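Local coordinates for protein alkylhalidase CmlS (Streptomyces venezuelae, PDB 3I3L) that is a flavin-dependent halogenase of chloramphenicol biosynthesis that carries its FAD on a covalent flavin-aspartate bond and probably acts as an oxidoreductase, at residues 210-216 / 243-248; 472-478 / 563-569; 23-29 / 46-52. All blocks are in the same frame, centred on the assembly; numbering follows the deposited sequence.

Contact 1 (210-216 / 243-248)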
loop_
_atom_site.group_PDB
_atom_site.type_symbol
_atom_site.label_atom_id
_atom_site.label_comp_id
_atom_site.label_asym_id
_atom_site.label_seq_id
_atom_site.Cartn_x
_atom_site.Cartn_y
_atom_site.Cartn_z
ATOM N N SER A 210 0.734 14.638 -17.973
ATOM C CA SER A 210 -0.094 14.766 -19.161
ATOM C C SER A 210 -0.226 13.400 -19.831
ATOM O O SER A 210 0.242 12.390 -19.270
ATOM C CB SER A 210 0.520 15.797 -20.123
ATOM O OG SER A 210 -0.366 16.178 -21.188
ATOM N N TYR A 211 -0.846 13.356 -21.021
ATOM C CA TYR A 211 -1.068 12.106 -21.740
ATOM C C TYR A 211 -0.481 12.159 -23.144
ATOM O O TYR A 211 -0.374 13.216 -23.739
ATOM C CB TYR A 211 -2.560 11.753 -21.740
ATOM C CG TYR A 211 -3.094 11.539 -20.320
ATOM C CD1 TYR A 211 -3.207 10.282 -19.784
ATOM C CD2 TYR A 211 -3.437 12.612 -19.515
ATOM C CE1 TYR A 211 -3.665 10.102 -18.492
ATOM C CE2 TYR A 211 -3.883 12.436 -18.239
ATOM C CZ TYR A 211 -4.002 11.155 -17.740
ATOM O OH TYR A 211 -4.425 10.936 -16.442
ATOM N N PHE A 212 -0.083 10.997 -23.647
ATOM C CA PHE A 212 0.494 10.849 -24.960
ATOM C C PHE A 212 -0.193 9.731 -25.719
ATOM O O PHE A 212 -0.589 8.736 -25.129
ATOM C CB PHE A 212 1.999 10.574 -24.894
ATOM C CG PHE A 212 2.812 11.759 -24.429
ATOM C CD1 PHE A 212 3.380 12.638 -25.355
ATOM C CD2 PHE A 212 3.027 11.993 -23.057
ATOM C CE1 PHE A 212 4.155 13.770 -24.925
ATOM C CE2 PHE A 212 3.780 13.116 -22.628
ATOM C CZ PHE A 212 4.347 13.997 -23.565
ATOM N N LYS A 213 -0.295 9.899 -27.038
ATOM C CA LYS A 213 -0.717 8.838 -27.948
ATOM C C LYS A 213 0.527 8.057 -28.340
ATOM O O LYS A 213 1.430 8.587 -28.980
ATOM C CB LYS A 213 -1.411 9.435 -29.173
ATOM C CG LYS A 213 -1.740 8.430 -30.307
ATOM C CD LYS A 213 -3.210 8.571 -30.775
ATOM C CE LYS A 213 -3.457 9.852 -31.543
ATOM N NZ LYS A 213 -3.099 9.697 -32.994
ATOM N N LEU A 214 0.571 6.800 -27.909
ATOM C CA LEU A 214 1.751 5.970 -28.043
ATOM C C LEU A 214 1.286 4.566 -27.770
ATOM O O LEU A 214 0.483 4.348 -26.867
ATOM C CB LEU A 214 2.807 6.362 -26.986
ATOM C CG LEU A 214 4.048 5.452 -26.889
ATOM C CD1 LEU A 214 4.948 5.567 -28.130
ATOM C CD2 LEU A 214 4.836 5.734 -25.624
ATOM N N LYS A 215 1.778 3.611 -28.539
ATOM C CA LYS A 215 1.405 2.223 -28.356
ATOM C C LYS A 215 2.497 1.537 -27.526
ATOM O O LYS A 215 3.692 1.773 -27.752
ATOM C CB LYS A 215 1.252 1.540 -29.728
ATOM C CG LYS A 215 0.756 0.074 -29.687
ATOM C CD LYS A 215 -0.695 -0.065 -30.206
ATOM C CE LYS A 215 -0.782 0.039 -31.744
ATOM N NZ LYS A 215 -2.180 -0.109 -32.257
ATOM N N ASP A 216 2.102 0.707 -26.560
ATOM C CA ASP A 216 3.090 -0.005 -25.775
ATOM C C ASP A 216 4.132 -0.561 -26.747
ATOM O O ASP A 216 3.783 -1.308 -27.648
ATOM C CB ASP A 216 2.423 -1.113 -24.965
ATOM C CG ASP A 216 3.385 -1.820 -23.998
ATOM O OD1 ASP A 216 4.615 -1.788 -24.181
ATOM O OD2 ASP A 216 2.888 -2.446 -23.043
ATOM N N ASP A 243 -4.815 0.957 -25.172
ATOM C CA ASP A 243 -3.996 0.405 -26.250
ATOM C C ASP A 243 -2.904 1.401 -26.689
ATOM O O ASP A 243 -1.705 1.036 -26.805
ATOM C CB ASP A 243 -4.883 0.035 -27.455
ATOM C CG ASP A 243 -4.091 -0.595 -28.629
ATOM O OD1 ASP A 243 -3.303 -1.553 -28.411
ATOM O OD2 ASP A 243 -4.278 -0.137 -29.780
ATOM N N ASP A 244 -3.314 2.649 -26.919
ATOM C CA ASP A 244 -2.377 3.648 -27.423
ATOM C C ASP A 244 -2.297 4.915 -26.537
ATOM O O ASP A 244 -1.945 6.004 -27.026
ATOM C CB ASP A 244 -2.751 4.021 -28.866
ATOM C CG ASP A 244 -4.042 4.854 -28.945
ATOM O OD1 ASP A 244 -5.013 4.588 -28.168
ATOM O OD2 ASP A 244 -4.067 5.802 -29.767
ATOM N N LEU A 245 -2.620 4.769 -25.249
ATOM C CA LEU A 245 -2.705 5.915 -24.372
ATOM C C LEU A 245 -1.838 5.731 -23.147
ATOM O O LEU A 245 -2.005 4.795 -22.388
ATOM C CB LEU A 245 -4.147 6.177 -23.962
ATOM C CG LEU A 245 -4.640 7.602 -24.090
ATOM C CD1 LEU A 245 -5.733 7.867 -23.072
ATOM C CD2 LEU A 245 -3.518 8.579 -23.911
ATOM N N TYR A 246 -0.915 6.664 -22.955
ATOM C CA TYR A 246 -0.005 6.627 -21.805
ATOM C C TYR A 246 -0.165 7.847 -20.927
ATOM O O TYR A 246 -0.230 8.968 -21.424
ATOM C CB TYR A 246 1.437 6.488 -22.246
ATOM C CG TYR A 246 1.905 5.053 -22.390
ATOM C CD1 TYR A 246 1.609 4.310 -23.515
ATOM C CD2 TYR A 246 2.675 4.451 -21.393
ATOM C CE1 TYR A 246 2.099 3.027 -23.663
ATOM C CE2 TYR A 246 3.143 3.149 -21.527
ATOM C CZ TYR A 246 2.825 2.448 -22.680
ATOM O OH TYR A 246 3.267 1.162 -22.827
ATOM N N SER A 247 -0.305 7.608 -19.632
ATOM C CA SER A 247 -0.215 8.675 -18.630
ATOM C C SER A 247 1.277 8.837 -18.340
ATOM O O SER A 247 1.965 7.845 -18.063
ATOM C CB SER A 247 -0.941 8.282 -17.363
ATOM O OG SER A 247 -0.751 9.263 -16.339
ATOM N N VAL A 248 1.771 10.068 -18.477
ATOM C CA VAL A 248 3.228 10.370 -18.288
ATOM C C VAL A 248 3.408 11.511 -17.289
ATOM O O VAL A 248 3.011 12.645 -17.552
ATOM C CB VAL A 248 3.897 10.718 -19.625
ATOM C CG1 VAL A 248 5.427 10.985 -19.389
ATOM C CG2 VAL A 248 3.746 9.548 -20.624
#
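Tyr-211 and Phe-212 face Ser-247 and Tyr-246 across two antiparallel strands, 203-213 and 245-253, neighbours in the large mixed sheet of the FAD-binding domain. Backbone bonds tie the hydrogen-bonded pairs Ser-210 with Val-248 and Phe-212 with Tyr-246; Phe-212 N to Tyr-246 O is 3.0 Å. Past the strand ends, Leu-214 N still reaches Asp-244 O at 2.8 Å, although from above the carbonyl plane.

Side-chain packing divides between the two faces of the sheet. On one, Phe-212 meets Val-248 at about a right angle, CD2 to CG2 3.5 Å, and both touch Leu-273 of helix 265-273. Beyond the strand end, Leu-214 sets CD2 over one face of the Tyr-246 ring, near its rim. On the other sheet face, Tyr-211 CB lies 4.0 Å from Leu-245 CD2, and Tyr-211 CE1 packs 3.5 Å from Ser-247 CB. With CG beside its own backbone N (chi1 -62°), the Tyr-211 ring runs along the neighbouring strand past Ser-247, and its OH is hydrogen-bonded to Glu-64 and Tyr-60. Ser-247 OG is hydrogen-bonded to Trp-237 NE1 and to Glu-64, whose carboxylate thereby joins both side chains. Replacing Tyr-211 by an alanine is likely to open a gap beside Ser-247 CB and leave Glu-64 and Tyr-60 without this hydroxyl.

A salt bridge lies beyond the strand ends, between the loop residues Lys-215 and Asp-243. The Lys-215 chain, bent at chi2 and chi3, brings NZ to Asp-243 OD2 on the syn side of the carboxylate, 3.2 Å away and 23° out of its plane.

Contact 2 (472-478 / 563-569)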
loop_
_atom_site.group_PDB
_atom_site.type_symbol
_atom_site.label_atom_id
_atom_site.label_comp_id
_atom_site.label_asym_id
_atom_site.label_seq_id
_atom_site.Cartn_x
_atom_site.Cartn_y
_atom_site.Cartn_z
ATOM N N SER A 472 21.209 -23.402 9.326
ATOM C CA SER A 472 22.424 -23.197 10.093
ATOM C C SER A 472 22.131 -22.815 11.538
ATOM O O SER A 472 23.058 -22.640 12.327
ATOM C CB SER A 472 23.310 -22.111 9.472
ATOM O OG SER A 472 22.750 -20.847 9.738
ATOM N N ILE A 473 20.853 -22.659 11.859
ATOM C CA ILE A 473 20.454 -22.202 13.177
ATOM C C ILE A 473 20.324 -23.380 14.132
ATOM O O ILE A 473 19.356 -24.138 14.105
ATOM C CB ILE A 473 19.131 -21.410 13.149
ATOM C CG1 ILE A 473 19.355 -20.046 12.443
ATOM C CG2 ILE A 473 18.566 -21.225 14.551
ATOM C CD1 ILE A 473 18.065 -19.283 12.207
ATOM N N THR A 474 21.314 -23.492 14.994
ATOM C CA THR A 474 21.387 -24.576 15.944
ATOM C C THR A 474 20.903 -24.137 17.303
ATOM O O THR A 474 20.685 -24.968 18.180
ATOM C CB THR A 474 22.838 -25.121 16.037
ATOM O OG1 THR A 474 23.733 -24.047 16.348
ATOM C CG2 THR A 474 23.267 -25.728 14.690
ATOM N N ARG A 475 20.754 -22.831 17.503
ATOM C CA ARG A 475 20.189 -22.347 18.758
ATOM C C ARG A 475 19.286 -21.113 18.608
ATOM O O ARG A 475 19.729 -20.108 18.053
ATOM C CB ARG A 475 21.336 -22.046 19.735
ATOM C CG ARG A 475 20.908 -21.333 21.007
ATOM C CD ARG A 475 22.125 -20.983 21.830
ATOM N NE ARG A 475 21.787 -20.344 23.101
ATOM C CZ ARG A 475 22.689 -19.696 23.845
ATOM N NH1 ARG A 475 22.335 -19.139 25.011
ATOM N NH2 ARG A 475 23.955 -19.588 23.419
ATOM N N PHE A 476 18.049 -21.183 19.116
ATOM C CA PHE A 476 17.155 -20.013 19.126
ATOM C C PHE A 476 17.043 -19.460 20.535
ATOM O O PHE A 476 16.952 -20.230 21.481
ATOM C CB PHE A 476 15.709 -20.357 18.659
ATOM C CG PHE A 476 15.511 -20.381 17.166
ATOM C CD1 PHE A 476 15.700 -19.242 16.410
ATOM C CD2 PHE A 476 15.105 -21.555 16.517
ATOM C CE1 PHE A 476 15.480 -19.237 15.036
ATOM C CE2 PHE A 476 14.908 -21.583 15.146
ATOM C CZ PHE A 476 15.086 -20.411 14.397
ATOM N N LYS A 477 16.955 -18.133 20.660
ATOM C CA LYS A 477 16.539 -17.464 21.916
ATOM C C LYS A 477 15.201 -16.715 21.773
ATOM O O LYS A 477 14.878 -16.125 20.704
ATOM C CB LYS A 477 17.582 -16.441 22.319
ATOM C CG LYS A 477 18.977 -17.029 22.562
ATOM C CD LYS A 477 19.895 -15.877 23.119
ATOM C CE LYS A 477 21.270 -16.372 23.502
ATOM N NZ LYS A 477 22.249 -15.232 23.453
ATOM N N TRP A 478 14.416 -16.730 22.825
ATOM C CA TRP A 478 13.145 -16.006 22.827
ATOM C C TRP A 478 13.361 -14.679 23.560
ATOM O O TRP A 478 14.208 -14.594 24.460
ATOM C CB TRP A 478 12.091 -16.838 23.532
ATOM C CG TRP A 478 10.712 -16.298 23.598
ATOM C CD1 TRP A 478 10.116 -15.716 24.687
ATOM C CD2 TRP A 478 9.713 -16.322 22.558
ATOM N NE1 TRP A 478 8.826 -15.371 24.371
ATOM C CE2 TRP A 478 8.554 -15.742 23.082
ATOM C CE3 TRP A 478 9.693 -16.800 21.254
ATOM C CZ2 TRP A 478 7.377 -15.599 22.333
ATOM C CZ3 TRP A 478 8.541 -16.672 20.512
ATOM C CH2 TRP A 478 7.391 -16.091 21.046
ATOM N N LEU A 563 10.946 -11.470 18.043
ATOM C CA LEU A 563 10.668 -12.491 19.037
ATOM C C LEU A 563 11.647 -13.689 19.049
ATOM O O LEU A 563 11.875 -14.239 20.100
ATOM C CB LEU A 563 9.213 -12.980 18.934
ATOM C CG LEU A 563 8.145 -11.988 19.384
ATOM C CD1 LEU A 563 6.812 -12.234 18.730
ATOM C CD2 LEU A 563 8.010 -11.978 20.914
ATOM N N LEU A 564 12.175 -14.101 17.889
ATOM C CA LEU A 564 13.260 -15.088 17.825
ATOM C C LEU A 564 14.575 -14.507 17.319
ATOM O O LEU A 564 14.622 -13.729 16.336
ATOM C CB LEU A 564 12.898 -16.280 16.898
ATOM C CG LEU A 564 11.867 -17.331 17.274
ATOM C CD1 LEU A 564 11.551 -18.199 16.103
ATOM C CD2 LEU A 564 12.405 -18.144 18.444
ATOM N N THR A 565 15.657 -14.922 17.979
ATOM C CA THR A 565 16.993 -14.644 17.501
ATOM C C THR A 565 17.723 -15.971 17.250
ATOM O O THR A 565 17.731 -16.845 18.102
ATOM C CB THR A 565 17.781 -13.909 18.554
ATOM O OG1 THR A 565 16.944 -12.928 19.160
ATOM C CG2 THR A 565 19.024 -13.260 17.934
ATOM N N GLY A 566 18.389 -16.082 16.121
ATOM C CA GLY A 566 19.024 -17.307 15.735
ATOM C C GLY A 566 20.518 -17.256 15.796
ATOM O O GLY A 566 21.127 -16.231 15.506
ATOM N N TYR A 567 21.121 -18.378 16.179
ATOM C CA TYR A 567 22.551 -18.432 16.300
ATOM C C TYR A 567 23.099 -19.650 15.558
ATOM O O TYR A 567 22.483 -20.719 15.576
ATOM C CB TYR A 567 22.937 -18.452 17.780
ATOM C CG TYR A 567 22.610 -17.175 18.487
ATOM C CD1 TYR A 567 23.508 -16.103 18.473
ATOM C CD2 TYR A 567 21.384 -17.008 19.137
ATOM C CE1 TYR A 567 23.204 -14.902 19.145
ATOM C CE2 TYR A 567 21.062 -15.801 19.799
ATOM C CZ TYR A 567 21.984 -14.772 19.807
ATOM O OH TYR A 567 21.663 -13.611 20.456
ATOM N N ASP A 568 24.232 -19.489 14.889
ATOM C CA ASP A 568 24.771 -20.612 14.145
ATOM C C ASP A 568 25.701 -21.509 15.001
ATOM O O ASP A 568 25.916 -21.258 16.181
ATOM C CB ASP A 568 25.468 -20.128 12.876
ATOM C CG ASP A 568 26.723 -19.291 13.159
ATOM O OD1 ASP A 568 27.319 -19.388 14.282
ATOM O OD2 ASP A 568 27.121 -18.534 12.225
ATOM N N ALA A 569 26.258 -22.549 14.412
ATOM C CA ALA A 569 26.996 -23.502 15.252
ATOM C C ALA A 569 28.202 -22.810 15.882
ATOM O O ALA A 569 28.615 -23.195 16.951
ATOM C CB ALA A 569 27.402 -24.758 14.463
HETATM O O HOH W 1 15.361 -13.510 21.066
#
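The Phe-476 ring is sandwiched between aliphatic groups: Leu-564 CD1 lies over one face toward the rim, and Ile-473 CG2 sits over the centre of the opposite face, 3.5 Å above the plane. Across from this ring is Gly-566, whose CA is 3.9 Å from Phe-476 CD1; a side chain there would probably run into Ile-473 CD1. Trp-478 and Leu-563 lie side by side and point the same way, with Leu-563 CD2 over the indole face, 3.9 Å from CZ2. Leu-564 CD2 comes instead to the edge of that indole. Leu-528 of helix 519-531 touches Phe-476, Trp-478 and Leu-564.

On the other face of the sheet, the extended Lys-477 chain crosses the Tyr-567 side chain at about a right angle, CD to CE2 3.5 Å, and NZ makes a weak bond to OH. Lys-477 CE also lies over one face of the Arg-475 guanidinium, which is salt-bridged to Glu-532. A water links Lys-477 O with Thr-565 OG1. At the far end, Tyr-567 O accepts Thr-474 N at 3.1 Å and, weakly, Arg-475 N at 3.3 Å. Two residues facing one is a classic beta bulge, here in an antiparallel pair of the small three-stranded sheet in the C-terminal domain.

Contact 3 (23-29 / 46-52). With FAD (flavin-adenine dinucleotide), chain B.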
loop_
_atom_site.group_PDB
_atom_site.type_symbol
_atom_site.label_atom_id
_atom_site.label_comp_id
_atom_site.label_asym_id
_atom_site.label_seq_id
_atom_site.Cartn_x
_atom_site.Cartn_y
_atom_site.Cartn_z
ATOM N N ARG A 23 -27.658 -3.099 13.803
ATOM C CA ARG A 23 -26.881 -2.494 12.738
ATOM C C ARG A 23 -26.928 -0.966 12.835
ATOM O O ARG A 23 -27.861 -0.408 13.425
ATOM C CB ARG A 23 -27.393 -2.950 11.363
ATOM C CG ARG A 23 -27.278 -4.455 11.142
ATOM C CD ARG A 23 -25.800 -4.908 11.097
ATOM N NE ARG A 23 -25.658 -6.328 10.726
ATOM C CZ ARG A 23 -25.872 -7.338 11.542
ATOM N NH1 ARG A 23 -26.191 -7.103 12.841
ATOM N NH2 ARG A 23 -25.703 -8.577 11.052
ATOM N N SER A 24 -25.949 -0.295 12.210
ATOM C CA SER A 24 -25.745 1.140 12.332
ATOM C C SER A 24 -26.162 1.885 11.091
ATOM O O SER A 24 -26.116 1.387 9.988
ATOM C CB SER A 24 -24.259 1.457 12.598
ATOM O OG SER A 24 -23.876 1.039 13.911
ATOM N N LYS A 25 -26.596 3.118 11.308
ATOM C CA LYS A 25 -26.678 4.087 10.231
ATOM C C LYS A 25 -25.310 4.767 10.045
ATOM O O LYS A 25 -24.759 5.362 11.004
ATOM C CB LYS A 25 -27.711 5.146 10.596
ATOM C CG LYS A 25 -28.156 6.002 9.425
ATOM C CD LYS A 25 -29.469 6.724 9.786
ATOM C CE LYS A 25 -30.071 7.439 8.574
ATOM N NZ LYS A 25 -30.504 6.434 7.488
ATOM N N VAL A 26 -24.788 4.747 8.822
ATOM C CA VAL A 26 -23.444 5.267 8.599
ATOM C C VAL A 26 -23.392 6.241 7.464
ATOM O O VAL A 26 -23.770 5.888 6.350
ATOM C CB VAL A 26 -22.424 4.121 8.268
ATOM C CG1 VAL A 26 -21.033 4.707 8.182
ATOM C CG2 VAL A 26 -22.492 3.020 9.313
ATOM N N ALA A 27 -22.919 7.454 7.738
ATOM C CA ALA A 27 -22.655 8.439 6.714
ATOM C C ALA A 27 -21.213 8.271 6.196
ATOM O O ALA A 27 -20.277 8.012 6.979
ATOM C CB ALA A 27 -22.775 9.857 7.264
ATOM N N ILE A 28 -21.062 8.396 4.873
ATOM C CA ILE A 28 -19.785 8.279 4.267
ATOM C C ILE A 28 -19.519 9.489 3.450
ATOM O O ILE A 28 -20.242 9.778 2.500
ATOM C CB ILE A 28 -19.660 7.025 3.384
ATOM C CG1 ILE A 28 -19.679 5.753 4.238
ATOM C CG2 ILE A 28 -18.270 7.046 2.643
ATOM C CD1 ILE A 28 -19.678 4.450 3.248
ATOM N N ILE A 29 -18.464 10.204 3.795
ATOM C CA ILE A 29 -18.052 11.398 3.021
ATOM C C ILE A 29 -17.089 11.014 1.910
ATOM O O ILE A 29 -15.967 10.587 2.199
ATOM C CB ILE A 29 -17.286 12.395 3.964
ATOM C CG1 ILE A 29 -18.148 12.788 5.157
ATOM C CG2 ILE A 29 -16.816 13.641 3.243
ATOM C CD1 ILE A 29 -17.320 13.246 6.409
ATOM N N GLY A 46 -24.602 -5.643 6.411
ATOM C CA GLY A 46 -25.965 -5.462 6.813
ATOM C C GLY A 46 -26.264 -4.102 7.423
ATOM O O GLY A 46 -27.267 -3.969 8.117
ATOM N N HIS A 47 -25.418 -3.098 7.178
ATOM C CA HIS A 47 -25.617 -1.789 7.746
ATOM C C HIS A 47 -26.257 -0.873 6.779
ATOM O O HIS A 47 -26.379 -1.184 5.606
ATOM C CB HIS A 47 -24.281 -1.226 8.309
ATOM C CG HIS A 47 -23.678 -2.103 9.361
ATOM N ND1 HIS A 47 -23.850 -1.878 10.710
ATOM C CD2 HIS A 47 -22.924 -3.221 9.262
ATOM C CE1 HIS A 47 -23.248 -2.833 11.405
ATOM N NE2 HIS A 47 -22.671 -3.657 10.552
ATOM N N ASP A 48 -26.644 0.306 7.262
ATOM C CA ASP A 48 -27.470 1.205 6.472
ATOM C C ASP A 48 -26.633 2.438 5.990
ATOM O O ASP A 48 -26.260 3.331 6.802
ATOM C CB ASP A 48 -28.649 1.611 7.366
ATOM C CG ASP A 48 -29.553 2.670 6.740
ATOM O OD1 ASP A 48 -29.467 2.904 5.543
ATOM O OD2 ASP A 48 -30.383 3.248 7.465
ATOM N N VAL A 49 -26.299 2.471 4.694
ATOM C CA VAL A 49 -25.233 3.371 4.228
ATOM C C VAL A 49 -25.761 4.555 3.431
ATOM O O VAL A 49 -26.604 4.390 2.545
ATOM C CB VAL A 49 -24.165 2.614 3.401
ATOM C CG1 VAL A 49 -23.147 3.577 2.896
ATOM C CG2 VAL A 49 -23.486 1.510 4.257
ATOM N N THR A 50 -25.229 5.743 3.715
ATOM C CA THR A 50 -25.401 6.885 2.815
ATOM C C THR A 50 -24.040 7.498 2.353
ATOM O O THR A 50 -23.208 7.788 3.164
ATOM C CB THR A 50 -26.357 7.931 3.436
ATOM O OG1 THR A 50 -27.660 7.314 3.629
ATOM C CG2 THR A 50 -26.508 9.131 2.521
ATOM N N ILE A 51 -23.861 7.707 1.047
ATOM C CA ILE A 51 -22.638 8.284 0.532
ATOM C C ILE A 51 -22.897 9.665 -0.042
ATOM O O ILE A 51 -23.703 9.803 -0.988
ATOM C CB ILE A 51 -22.025 7.411 -0.593
ATOM C CG1 ILE A 51 -21.746 5.982 -0.083
ATOM C CG2 ILE A 51 -20.801 8.093 -1.115
ATOM C CD1 ILE A 51 -21.309 4.986 -1.174
ATOM N N TYR A 52 -22.176 10.666 0.486
ATOM C CA TYR A 52 -22.221 12.048 0.025
ATOM C C TYR A 52 -20.949 12.390 -0.756
ATOM O O TYR A 52 -19.863 12.365 -0.193
ATOM C CB TYR A 52 -22.310 12.989 1.220
ATOM C CG TYR A 52 -23.505 12.731 2.120
ATOM C CD1 TYR A 52 -24.761 13.309 1.839
ATOM C CD2 TYR A 52 -23.393 11.922 3.231
ATOM C CE1 TYR A 52 -25.872 13.084 2.629
ATOM C CE2 TYR A 52 -24.503 11.662 4.046
ATOM C CZ TYR A 52 -25.747 12.256 3.725
ATOM O OH TYR A 52 -26.837 12.020 4.471
HETATM P PA FAD B . -10.099 10.238 -3.711
HETATM O O1A FAD B . -9.514 11.631 -3.709
HETATM O O2A FAD B . -9.798 9.390 -4.897
HETATM O O5B FAD B . -11.717 10.375 -3.536
HETATM C C5B FAD B . -12.260 11.263 -2.581
HETATM C C4B FAD B . -13.618 11.840 -3.043
HETATM O O4B FAD B . -14.137 12.648 -1.960
HETATM C C3B FAD B . -13.497 12.749 -4.242
HETATM O O3B FAD B . -14.269 12.249 -5.291
HETATM C C2B FAD B . -14.046 14.103 -3.769
HETATM O O2B FAD B . -14.899 14.663 -4.718
HETATM C C1B FAD B . -14.812 13.758 -2.501
HETATM N N9A FAD B . -14.897 14.768 -1.462
HETATM C C8A FAD B . -13.887 15.539 -0.968
HETATM N N7A FAD B . -14.383 16.323 0.015
HETATM C C5A FAD B . -15.719 16.126 0.103
HETATM C C6A FAD B . -16.689 16.681 0.918
HETATM N N6A FAD B . -16.379 17.587 1.827
HETATM N N1A FAD B . -17.971 16.218 0.793
HETATM C C2A FAD B . -18.312 15.266 -0.135
HETATM N N3A FAD B . -17.342 14.724 -0.920
HETATM C C4A FAD B . -16.062 15.142 -0.807
HETATM N N1 FAD B . -2.710 5.548 -6.500
HETATM C C2 FAD B . -2.610 4.297 -7.086
HETATM O O2 FAD B . -3.178 3.365 -6.532
HETATM N N3 FAD B . -1.884 4.100 -8.230
HETATM C C4 FAD B . -1.234 5.143 -8.833
HETATM O O4 FAD B . -0.585 4.935 -9.909
HETATM C C4X FAD B . -1.300 6.403 -8.235
HETATM N N5 FAD B . -0.677 7.471 -8.821
HETATM C C5X FAD B . -0.836 8.727 -8.281
HETATM C C6 FAD B . -0.192 9.826 -8.867
HETATM C C7 FAD B . -0.290 11.064 -8.278
HETATM C C7M FAD B . 0.375 12.271 -8.895
HETATM C C8 FAD B . -1.078 11.199 -7.140
HETATM C C8M FAD B . -1.295 12.526 -6.532
HETATM C C9 FAD B . -1.692 10.106 -6.517
HETATM C C9A FAD B . -1.555 8.868 -7.126
HETATM N N10 FAD B . -2.210 7.821 -6.543
HETATM C C10 FAD B . -2.051 6.589 -7.055
HETATM C "C1'" FAD B . -2.847 8.094 -5.223
HETATM C "C2'" FAD B . -4.314 7.741 -5.273
HETATM O "O2'" FAD B . -4.858 8.358 -6.370
HETATM C "C3'" FAD B . -5.099 8.056 -4.028
HETATM O "O3'" FAD B . -4.548 7.350 -2.939
HETATM C "C4'" FAD B . -6.589 7.603 -4.182
HETATM O "O4'" FAD B . -7.274 8.379 -5.126
HETATM C "C5'" FAD B . -7.316 7.784 -2.857
HETATM O "O5'" FAD B . -8.630 7.315 -2.953
HETATM P P FAD B . -9.665 7.988 -1.968
HETATM O O1P FAD B . -9.073 8.045 -0.577
HETATM O O2P FAD B . -11.035 7.343 -2.152
HETATM O O3P FAD B . -9.683 9.559 -2.355
HETATM O O HOH W 2 -27.382 6.122 5.998
#
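Strands 25-29 and 48-52 are the parallel pair of a beta-alpha-beta crossover, joined through helix 33-44, in the Rossmann-type part of the FAD-binding domain. Their backbones alternate bonds in register, among them Val-26 N to Asp-48 O at 2.9 Å and Tyr-52 N to Ile-28 O at 2.9 Å. Toward the helix, Ile-28 CD1 crosses to Val-49 CG1, 3.6 Å away, and both residues touch Leu-42. On the other face, Ala-27 CB meets the edge of the Tyr-52 ring.

Before the strands, the Arg-23 chain bends at chi2 (-66°) and lays CD over the His-47 ring, 3.4 Å from its centroid, a CH-pi contact. His-47 ND1 accepts Ser-24 N at 3.0 Å, nearly straight at 170° and tilted slightly from the ring plane, while NE2 is hydrogen-bonded to Asp-343. Lys-25 NZ forms a salt bridge with Asp-48 OD2, met from above the carboxylate plane at 3.2 Å. At the C-terminal ends, Ile-29 CG2 and Tyr-52 O border the adenine of FAD.

Because ND1 accepts a backbone N-H, the proton of this imidazole probably sits on NE2, toward Asp-343; bonds at both nitrogens fix the ring's rotation beneath Arg-23.

Along the chain contact 3 comes first, then contact 1, then contact 2, each closing before the next opens. Contacts 3 and 1 both lie in the FAD-binding domain but on separate beta-sheets, the six-stranded mixed one with the Rossmann-type beta-alpha-beta unit and the large mixed one; their centres are 39 Å apart. FAD spans much of that interval: contact 3 borders its adenine directly, whereas contact 1 lies near the cofactor, the Ser-247 side chain about 8 Å from it. Contact 2 pairs two strands of the small three-stranded beta-sheet of the C-terminal domain, with its centre 52 Å from that of contact 1 and 50 Å from that of contact 3, away from the FAD-binding residues.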